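Local structure of uncharacterized protein (Parabacteroides merdae ATCC 43184, 4OPW) at residues N167-D172 / A187-N192; V128-L133 / K150-I155; T206-A211 / P224-Q229. The protein is of unknown function but, as a putative adhesin of the auto-transporter head GIN domain family, probably serves in attachment at the bacterial cell surface. One frame throughout, in Å; residues are numbered along the deposited sequence.

The three contacts repeat one theme: neighbouring parallel strands meet where the chain turns into the same long face of a beta-solenoid. Their order along the solenoid is contact 2, contact 1, contact 3, with centres about 10 Å apart at each step and about 19 Å between contacts 2 and 3, whose nearest atoms stay about 11 Å apart. Contact 1 joins both neighbours: Asp172 N lies 2.9 Å from Leu151 O of contact 2, and Pro189 O lies 2.8 Å from Asn208 N of contact 3, both probable hydrogen bonds. No active site is assigned to this protein; an ethanediol, probably from the crystallisation liquor, lies beside Ala187 of contact 1 and Thr206 of contact 3.

Contact 1 (N167-D172 / A187-N192)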
loop_
_atom_site.group_PDB
_atom_site.type_symbol
_atom_site.label_atom_id
_atom_site.label_comp_id
_atom_site.label_asym_id
_atom_site.label_seq_id
_atom_site.Cartn_x
_atom_site.Cartn_y
_atom_site.Cartn_z
ATOM N N ASN A 167 -13.819 3.303 9.329
ATOM C CA ASN A 167 -13.713 3.520 10.762
ATOM C C ASN A 167 -12.497 2.870 11.367
ATOM O O ASN A 167 -12.137 1.763 10.996
ATOM C CB ASN A 167 -14.966 2.936 11.461
ATOM C CG ASN A 167 -16.257 3.645 11.136
ATOM O OD1 ASN A 167 -16.688 4.563 11.853
ATOM N ND2 ASN A 167 -16.913 3.210 10.069
ATOM N N ALA A 168 -11.884 3.552 12.324
ATOM C CA ALA A 168 -10.789 3.039 13.155
ATOM C C ALA A 168 -11.059 3.460 14.584
ATOM O O ALA A 168 -11.715 4.478 14.787
ATOM C CB ALA A 168 -9.439 3.564 12.689
ATOM N N GLU A 169 -10.606 2.685 15.575
ATOM C CA GLU A 169 -10.804 3.072 16.978
ATOM C C GLU A 169 -9.726 4.076 17.391
ATOM O O GLU A 169 -10.002 5.017 18.143
ATOM C CB GLU A 169 -10.808 1.841 17.911
ATOM C CG GLU A 169 -12.076 1.017 17.799
ATOM C CD GLU A 169 -13.283 1.727 18.376
ATOM O OE1 GLU A 169 -13.368 1.843 19.620
ATOM O OE2 GLU A 169 -14.096 2.248 17.580
ATOM N N GLU A 170 -8.498 3.874 16.869
ATOM C CA GLU A 170 -7.322 4.714 17.101
ATOM C C GLU A 170 -6.567 4.848 15.806
ATOM O O GLU A 170 -6.480 3.871 15.054
ATOM C CB GLU A 170 -6.364 4.119 18.157
ATOM C CG GLU A 170 -6.960 3.829 19.527
ATOM C CD GLU A 170 -5.991 3.210 20.521
ATOM O OE1 GLU A 170 -5.110 2.426 20.097
ATOM O OE2 GLU A 170 -6.132 3.495 21.733
ATOM N N ALA A 171 -6.010 6.035 15.538
ATOM C CA ALA A 171 -5.190 6.214 14.341
ATOM C C ALA A 171 -3.958 7.032 14.649
ATOM O O ALA A 171 -4.041 8.037 15.364
ATOM C CB ALA A 171 -5.989 6.874 13.214
ATOM N N ASP A 172 -2.812 6.592 14.102
ATOM C CA ASP A 172 -1.552 7.314 14.172
ATOM C C ASP A 172 -1.208 7.717 12.759
ATOM O O ASP A 172 -0.954 6.841 11.921
ATOM C CB ASP A 172 -0.424 6.474 14.803
ATOM C CG ASP A 172 -0.558 6.150 16.279
ATOM O OD1 ASP A 172 -1.307 6.862 16.979
ATOM O OD2 ASP A 172 0.123 5.211 16.743
ATOM N N ALA A 187 -13.684 7.934 10.046
ATOM C CA ALA A 187 -14.020 8.426 11.380
ATOM C C ALA A 187 -13.224 7.646 12.430
ATOM O O ALA A 187 -13.247 6.407 12.457
ATOM C CB ALA A 187 -15.509 8.314 11.643
ATOM N N VAL A 188 -12.503 8.382 13.286
ATOM C CA VAL A 188 -11.659 7.799 14.336
ATOM C C VAL A 188 -11.847 8.558 15.656
ATOM O O VAL A 188 -11.504 9.729 15.679
ATOM C CB VAL A 188 -10.145 7.797 13.971
ATOM C CG1 VAL A 188 -9.347 7.018 15.016
ATOM C CG2 VAL A 188 -9.871 7.285 12.555
ATOM N N PRO A 189 -12.206 7.911 16.787
ATOM C CA PRO A 189 -12.324 8.661 18.053
ATOM C C PRO A 189 -10.998 9.252 18.573
ATOM O O PRO A 189 -10.979 10.427 18.939
ATOM C CB PRO A 189 -12.888 7.618 19.035
ATOM C CG PRO A 189 -13.532 6.589 18.177
ATOM C CD PRO A 189 -12.664 6.520 16.950
ATOM N N GLU A 190 -9.895 8.463 18.576
ATOM C CA GLU A 190 -8.587 8.890 19.106
ATOM C C GLU A 190 -7.552 9.003 17.997
ATOM O O GLU A 190 -7.123 7.985 17.446
ATOM C CB GLU A 190 -8.081 7.902 20.179
ATOM C CG GLU A 190 -8.956 7.773 21.417
ATOM C CD GLU A 190 -9.195 9.059 22.182
ATOM O OE1 GLU A 190 -8.211 9.768 22.494
ATOM O OE2 GLU A 190 -10.376 9.356 22.464
ATOM N N VAL A 191 -7.124 10.246 17.679
ATOM C CA VAL A 191 -6.151 10.465 16.606
ATOM C C VAL A 191 -4.894 11.146 17.111
ATOM O O VAL A 191 -4.959 12.086 17.922
ATOM C CB VAL A 191 -6.759 11.300 15.424
ATOM C CG1 VAL A 191 -5.734 11.560 14.297
ATOM C CG2 VAL A 191 -8.004 10.634 14.846
ATOM N N ASN A 192 -3.743 10.670 16.619
ATOM C CA ASN A 192 -2.427 11.256 16.811
ATOM C C ASN A 192 -1.924 11.633 15.416
ATOM O O ASN A 192 -1.852 10.759 14.555
ATOM C CB ASN A 192 -1.474 10.286 17.522
ATOM C CG ASN A 192 -1.160 10.697 18.937
ATOM O OD1 ASN A 192 -1.999 10.612 19.841
ATOM N ND2 ASN A 192 0.055 11.176 19.156
HETATM O O HOH W 1 -15.169 5.205 14.090
#
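Val188 reaches across to two alanines of segment 167-172, and its side chain shows how a small residue and a branched one share a corner. Its CB stands 3.8 Å from Ala168 O. From there the branches part: CG1, anti to the backbone N (chi1 -173°), comes over the Glu170–Ala171 peptide of segment 167-172 and lies 3.5 Å from Ala171 N, also touching the methyl of Ala171, whereas CG2 meets Ala168 CB at 3.7 Å. One valine thus covers both alanine methyls, which on their other side pack on Leu151.

Here the chain bends at Pro189 and Glu190, passing from one face of the solenoid to the next; such stacked corners are the hallmark of parallel beta-helices, as in pectate lyase-like proteins. The backbone ladder continues through the bend but stretches there. Ala168 N donates to Ala187 O at 3.2 Å before it, and Glu190 N makes a weak, 3.5 Å bond to Glu169 O within it. Beyond, Ala171 N to Glu190 O recovers 2.9 Å, a length matched by the bond from Asn192 N to Ala171 O.

Near the start of the pair a water donates to both Asn167 OD1 and Ala187 O, tying an amide to a carbonyl already used by the ladder. Further along, Asp172 runs alongside Asn192, OD1 lying 3.5 Å from Asn192 CB, while its OD2 turns to a salt bridge with Lys150.

Contact 2 (V128-L133 / K150-I155); sequences VGKLDL and KLECSI
Leu131 and Leu151 lie side by side on the inward face of two parallel strands, pointing the same way, and CD1 of Leu151 is one bump. It fits against the neighbouring carbonyl, 3.8 Å from Leu131 O, and against Leu131 CD2 at 4.1 Å. Leu133 closes the next step: its CD1 grazes Leu151 CD1 and rests near the sulfur of Cys153.

The outward face is moulded around Glu152. With CG anti to the carbonyl carbon (chi1 -69°), the extended chain leans the carboxylate over the groove between the strands, towards Lys130 and Asp132. Lys130 CE presses against it, 3.4 Å from Glu152 OE2. That oxygen takes a 2.8 Å salt bridge from Lys150 NZ on its anti lone pair and a long one, 4.0 Å, from Lys130 NZ. Glu152 OE1 lies 3.9 Å from Asp132 OD1, the carboxylates turned 69° apart; the lysines probably ease this repulsion, and a water lies 2.7 Å from both Asp132 OD1 and Glu152 OE1. Asp132 OD1 also accepts a hydrogen bond from Asn134 ND2.

Five backbone hydrogen bonds join the pair. Strand 109-114 flanks it beyond Leu131 and strand 170-177 beyond Leu151, while Leu163 of strand 159-163 packs on Leu133, Leu151 and Cys153 from across the interior.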
loop_
_atom_site.group_PDB
_atom_site.type_symbol
_atom_site.label_atom_id
_atom_site.label_comp_id
_atom_site.label_asym_id
_atom_site.label_seq_id
_atom_site.Cartn_x
_atom_site.Cartn_y
_atom_site.Cartn_z
ATOM N N VAL A 128 -9.702 -5.595 9.380
ATOM C CA VAL A 128 -8.581 -6.183 10.113
ATOM C C VAL A 128 -8.477 -5.600 11.506
ATOM O O VAL A 128 -9.033 -4.541 11.757
ATOM C CB VAL A 128 -7.242 -5.957 9.329
ATOM C CG1 VAL A 128 -7.215 -6.743 8.013
ATOM C CG2 VAL A 128 -6.952 -4.464 9.097
ATOM N N GLY A 129 -7.751 -6.278 12.399
ATOM C CA GLY A 129 -7.521 -5.771 13.745
ATOM C C GLY A 129 -6.572 -4.584 13.723
ATOM O O GLY A 129 -6.802 -3.588 14.405
ATOM N N LYS A 130 -5.526 -4.659 12.900
ATOM C CA LYS A 130 -4.546 -3.590 12.773
ATOM C C LYS A 130 -4.187 -3.387 11.307
ATOM O O LYS A 130 -3.882 -4.352 10.608
ATOM C CB LYS A 130 -3.295 -3.928 13.602
ATOM C CG LYS A 130 -2.211 -2.861 13.612
ATOM C CD LYS A 130 -0.959 -3.421 14.252
ATOM C CE LYS A 130 0.091 -2.371 14.483
ATOM N NZ LYS A 130 1.254 -2.928 15.215
ATOM N N LEU A 131 -4.254 -2.129 10.837
ATOM C CA LEU A 131 -3.921 -1.784 9.443
ATOM C C LEU A 131 -2.742 -0.842 9.485
ATOM O O LEU A 131 -2.828 0.237 10.057
ATOM C CB LEU A 131 -5.138 -1.181 8.706
ATOM C CG LEU A 131 -5.000 -0.924 7.183
ATOM C CD1 LEU A 131 -4.692 -2.232 6.401
ATOM C CD2 LEU A 131 -6.274 -0.280 6.635
ATOM N N ASP A 132 -1.611 -1.292 8.948
ATOM C CA ASP A 132 -0.358 -0.561 9.021
ATOM C C ASP A 132 0.137 -0.227 7.619
ATOM O O ASP A 132 0.688 -1.078 6.911
ATOM C CB ASP A 132 0.641 -1.414 9.826
ATOM C CG ASP A 132 2.042 -0.865 9.967
ATOM O OD1 ASP A 132 2.268 0.300 9.580
ATOM O OD2 ASP A 132 2.907 -1.596 10.482
ATOM N N LEU A 133 -0.045 1.050 7.225
ATOM C CA LEU A 133 0.262 1.531 5.889
ATOM C C LEU A 133 1.441 2.469 5.886
ATOM O O LEU A 133 1.500 3.414 6.683
ATOM C CB LEU A 133 -0.969 2.238 5.312
ATOM C CG LEU A 133 -2.311 1.478 5.421
ATOM C CD1 LEU A 133 -3.454 2.316 4.882
ATOM C CD2 LEU A 133 -2.258 0.137 4.689
ATOM N N LYS A 150 -6.829 -0.584 15.258
ATOM C CA LYS A 150 -5.696 0.317 15.175
ATOM C C LYS A 150 -5.334 0.604 13.725
ATOM O O LYS A 150 -5.129 -0.324 12.951
ATOM C CB LYS A 150 -4.478 -0.273 15.914
ATOM C CG LYS A 150 -3.257 0.665 15.948
ATOM C CD LYS A 150 -3.533 2.011 16.686
ATOM C CE LYS A 150 -2.467 3.040 16.399
ATOM N NZ LYS A 150 -1.143 2.612 16.960
ATOM N N LEU A 151 -5.229 1.896 13.378
ATOM C CA LEU A 151 -4.783 2.347 12.052
ATOM C C LEU A 151 -3.472 3.097 12.203
ATOM O O LEU A 151 -3.364 3.996 13.053
ATOM C CB LEU A 151 -5.854 3.248 11.404
ATOM C CG LEU A 151 -5.509 3.933 10.090
ATOM C CD1 LEU A 151 -5.246 2.899 8.963
ATOM C CD2 LEU A 151 -6.638 4.873 9.686
ATOM N N GLU A 152 -2.466 2.715 11.408
ATOM C CA GLU A 152 -1.164 3.376 11.360
ATOM C C GLU A 152 -0.917 3.757 9.926
ATOM O O GLU A 152 -1.005 2.916 9.025
ATOM C CB GLU A 152 -0.050 2.517 11.937
ATOM C CG GLU A 152 -0.195 2.352 13.446
ATOM C CD GLU A 152 0.659 1.272 14.075
ATOM O OE1 GLU A 152 1.545 0.729 13.376
ATOM O OE2 GLU A 152 0.433 0.957 15.266
ATOM N N CYS A 153 -0.684 5.066 9.718
ATOM C CA CYS A 153 -0.410 5.644 8.418
ATOM C C CYS A 153 0.819 6.466 8.502
ATOM O O CYS A 153 0.911 7.404 9.300
ATOM C CB CYS A 153 -1.580 6.471 7.910
ATOM S SG CYS A 153 -2.936 5.491 7.251
ATOM N N SER A 154 1.767 6.134 7.654
ATOM C CA SER A 154 2.993 6.912 7.618
ATOM C C SER A 154 3.492 7.157 6.213
ATOM O O SER A 154 3.448 6.257 5.356
ATOM C CB SER A 154 4.082 6.213 8.419
ATOM O OG SER A 154 3.591 5.788 9.685
ATOM N N ILE A 155 3.936 8.406 5.973
ATOM C CA ILE A 155 4.563 8.801 4.703
ATOM C C ILE A 155 5.950 9.341 5.016
ATOM O O ILE A 155 6.071 10.162 5.918
ATOM C CB ILE A 155 3.724 9.825 3.896
ATOM C CG1 ILE A 155 2.305 9.269 3.588
ATOM C CG2 ILE A 155 4.484 10.212 2.572
ATOM C CD1 ILE A 155 1.408 10.243 2.885
HETATM O O HOH W 2 3.297 1.797 11.577
HETATM O O HOH W 3 3.711 -0.870 13.716
HETATM O O HOH W 4 2.377 3.408 9.520
#

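Contact 3 (T206-A211 / P224-Q229). With EDO (1,2-ethanediol), chain D.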
loop_
_atom_site.group_PDB
_atom_site.type_symbol
_atom_site.label_atom_id
_atom_site.label_comp_id
_atom_site.label_asym_id
_atom_site.label_seq_id
_atom_site.Cartn_x
_atom_site.Cartn_y
_atom_site.Cartn_z
ATOM N N THR A 206 -13.092 12.019 15.992
ATOM C CA THR A 206 -14.465 12.214 16.479
ATOM C C THR A 206 -14.515 12.402 18.005
ATOM O O THR A 206 -15.601 12.610 18.557
ATOM C CB THR A 206 -15.399 11.094 16.020
ATOM O OG1 THR A 206 -14.967 9.864 16.597
ATOM C CG2 THR A 206 -15.505 11.003 14.496
ATOM N N ASP A 207 -13.354 12.383 18.689
ATOM C CA ASP A 207 -13.363 12.623 20.130
ATOM C C ASP A 207 -12.143 13.444 20.543
ATOM O O ASP A 207 -12.312 14.511 21.153
ATOM C CB ASP A 207 -13.432 11.311 20.934
ATOM C CG ASP A 207 -13.476 11.537 22.434
ATOM O OD1 ASP A 207 -14.408 12.225 22.903
ATOM O OD2 ASP A 207 -12.543 11.088 23.127
ATOM N N ASN A 208 -10.920 12.953 20.221
ATOM C CA ASN A 208 -9.709 13.674 20.585
ATOM C C ASN A 208 -8.661 13.606 19.504
ATOM O O ASN A 208 -8.494 12.569 18.853
ATOM C CB ASN A 208 -9.118 13.157 21.889
ATOM C CG ASN A 208 -8.215 14.159 22.556
ATOM O OD1 ASN A 208 -8.666 15.153 23.141
ATOM N ND2 ASN A 208 -6.920 13.926 22.476
ATOM N N LEU A 209 -7.944 14.715 19.353
ATOM C CA LEU A 209 -6.855 14.848 18.406
ATOM C C LEU A 209 -5.632 15.435 19.087
ATOM O O LEU A 209 -5.713 16.500 19.692
ATOM C CB LEU A 209 -7.261 15.751 17.214
ATOM C CG LEU A 209 -6.109 16.236 16.297
ATOM C CD1 LEU A 209 -5.450 15.067 15.546
ATOM C CD2 LEU A 209 -6.567 17.353 15.341
ATOM N N LYS A 210 -4.496 14.732 18.958
ATOM C CA LYS A 210 -3.201 15.213 19.429
ATOM C C LYS A 210 -2.406 15.554 18.170
ATOM O O LYS A 210 -2.125 14.659 17.364
ATOM C CB LYS A 210 -2.507 14.178 20.321
ATOM C CG LYS A 210 -3.207 13.979 21.661
ATOM C CD LYS A 210 -2.460 12.991 22.479
ATOM C CE LYS A 210 -3.165 12.623 23.744
ATOM N NZ LYS A 210 -2.231 11.882 24.601
ATOM N N ALA A 211 -2.126 16.849 17.956
ATOM C CA ALA A 211 -1.438 17.305 16.745
ATOM C C ALA A 211 -0.082 17.922 17.032
ATOM O O ALA A 211 0.054 18.763 17.935
ATOM C CB ALA A 211 -2.317 18.309 16.004
ATOM N N PRO A 224 -16.952 17.326 15.195
ATOM C CA PRO A 224 -16.364 17.983 16.391
ATOM C C PRO A 224 -15.351 17.097 17.117
ATOM O O PRO A 224 -15.543 15.882 17.216
ATOM C CB PRO A 224 -17.582 18.220 17.302
ATOM C CG PRO A 224 -18.800 18.083 16.404
ATOM C CD PRO A 224 -18.401 17.088 15.357
ATOM N N THR A 225 -14.274 17.692 17.638
ATOM C CA THR A 225 -13.238 16.973 18.402
ATOM C C THR A 225 -12.469 17.922 19.288
ATOM O O THR A 225 -12.292 19.086 18.909
ATOM C CB THR A 225 -12.244 16.234 17.442
ATOM O OG1 THR A 225 -11.241 15.531 18.196
ATOM C CG2 THR A 225 -11.563 17.153 16.456
ATOM N N ALA A 226 -11.997 17.430 20.445
ATOM C CA ALA A 226 -11.104 18.188 21.317
ATOM C C ALA A 226 -9.724 18.156 20.667
ATOM O O ALA A 226 -9.380 17.162 20.002
ATOM C CB ALA A 226 -11.063 17.585 22.708
ATOM N N VAL A 227 -8.962 19.252 20.770
ATOM C CA VAL A 227 -7.652 19.304 20.115
ATOM C C VAL A 227 -6.579 19.795 21.094
ATOM O O VAL A 227 -6.760 20.830 21.735
ATOM C CB VAL A 227 -7.689 20.213 18.832
ATOM C CG1 VAL A 227 -6.329 20.272 18.145
ATOM C CG2 VAL A 227 -8.750 19.750 17.830
ATOM N N GLN A 228 -5.459 19.056 21.181
ATOM C CA GLN A 228 -4.250 19.457 21.899
ATOM C C GLN A 228 -3.162 19.542 20.833
ATOM O O GLN A 228 -2.942 18.561 20.113
ATOM C CB GLN A 228 -3.867 18.504 23.039
ATOM C CG GLN A 228 -4.929 18.352 24.133
ATOM C CD GLN A 228 -5.892 17.236 23.795
ATOM O OE1 GLN A 228 -5.492 16.114 23.450
ATOM N NE2 GLN A 228 -7.185 17.526 23.865
ATOM N N GLN A 229 -2.549 20.714 20.655
ATOM C CA GLN A 229 -1.560 20.872 19.590
ATOM C C GLN A 229 -0.289 21.535 20.066
ATOM O O GLN A 229 -0.291 22.276 21.055
ATOM C CB GLN A 229 -2.145 21.686 18.416
ATOM C CG GLN A 229 -2.564 23.122 18.776
ATOM C CD GLN A 229 -3.178 23.840 17.615
ATOM O OE1 GLN A 229 -2.507 24.581 16.899
ATOM N NE2 GLN A 229 -4.465 23.629 17.395
HETATM C C1 EDO D . -18.419 8.530 14.736
HETATM O O1 EDO D . -18.371 8.801 13.347
HETATM C C2 EDO D . -17.481 7.358 15.080
HETATM O O2 EDO D . -16.176 7.834 15.381
#
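Ala211 and Gln229 meet CB to CB at 4.2 Å on the tighter side of this contact, where strands 208-214 and 226-232, the last two of this face, line the solenoid interior. Leu209 and Ala211 are buried here. Leu209 CD2 makes plain apolar contact with Val227, 4.1 Å from each of its methyls; both residues pack on Tyr221 of strand 218-221, and Leu209 also on Ile203. The backbone ladder is regular: Ala226 N donates to Asp207 O at 3.0 Å, Gln228 N to Leu209 O at 3.0 Å, and Ala211 N to Gln228 O. Beside the corner at Thr206 and Asp207, Thr225 OG1, anti to the backbone N (chi1 -180°), donates at 3.1 Å within its own segment to Ala226 O, which Leu209 N reaches from the opposite face of the carbonyl.

The outer face is open to solvent and more loosely filled, Lys210 extending away from the partner strand. At the corner, apart from this face, Thr206 OG1 and ethanediol O2 are hydrogen-bonded at 2.7 Å; either could be the donor. The polar exception on the outer face is an amide pair. The bend at chi2 (89°) turns the Gln228 amide across to the neighbouring strand and back towards its start, to Asn208. In the Asn208 conformer described here, ND2 gives a 2.8 Å bond to Gln228 OE1 and Gln228 NE2 returns one of 2.9 Å to Asn208 OD1, each on a lone pair, with the amide planes only 15° apart. In that conformer each amide supplies both a donor and an acceptor, so two neutral side chains satisfy each other across the strands, probably with little dependence on charge.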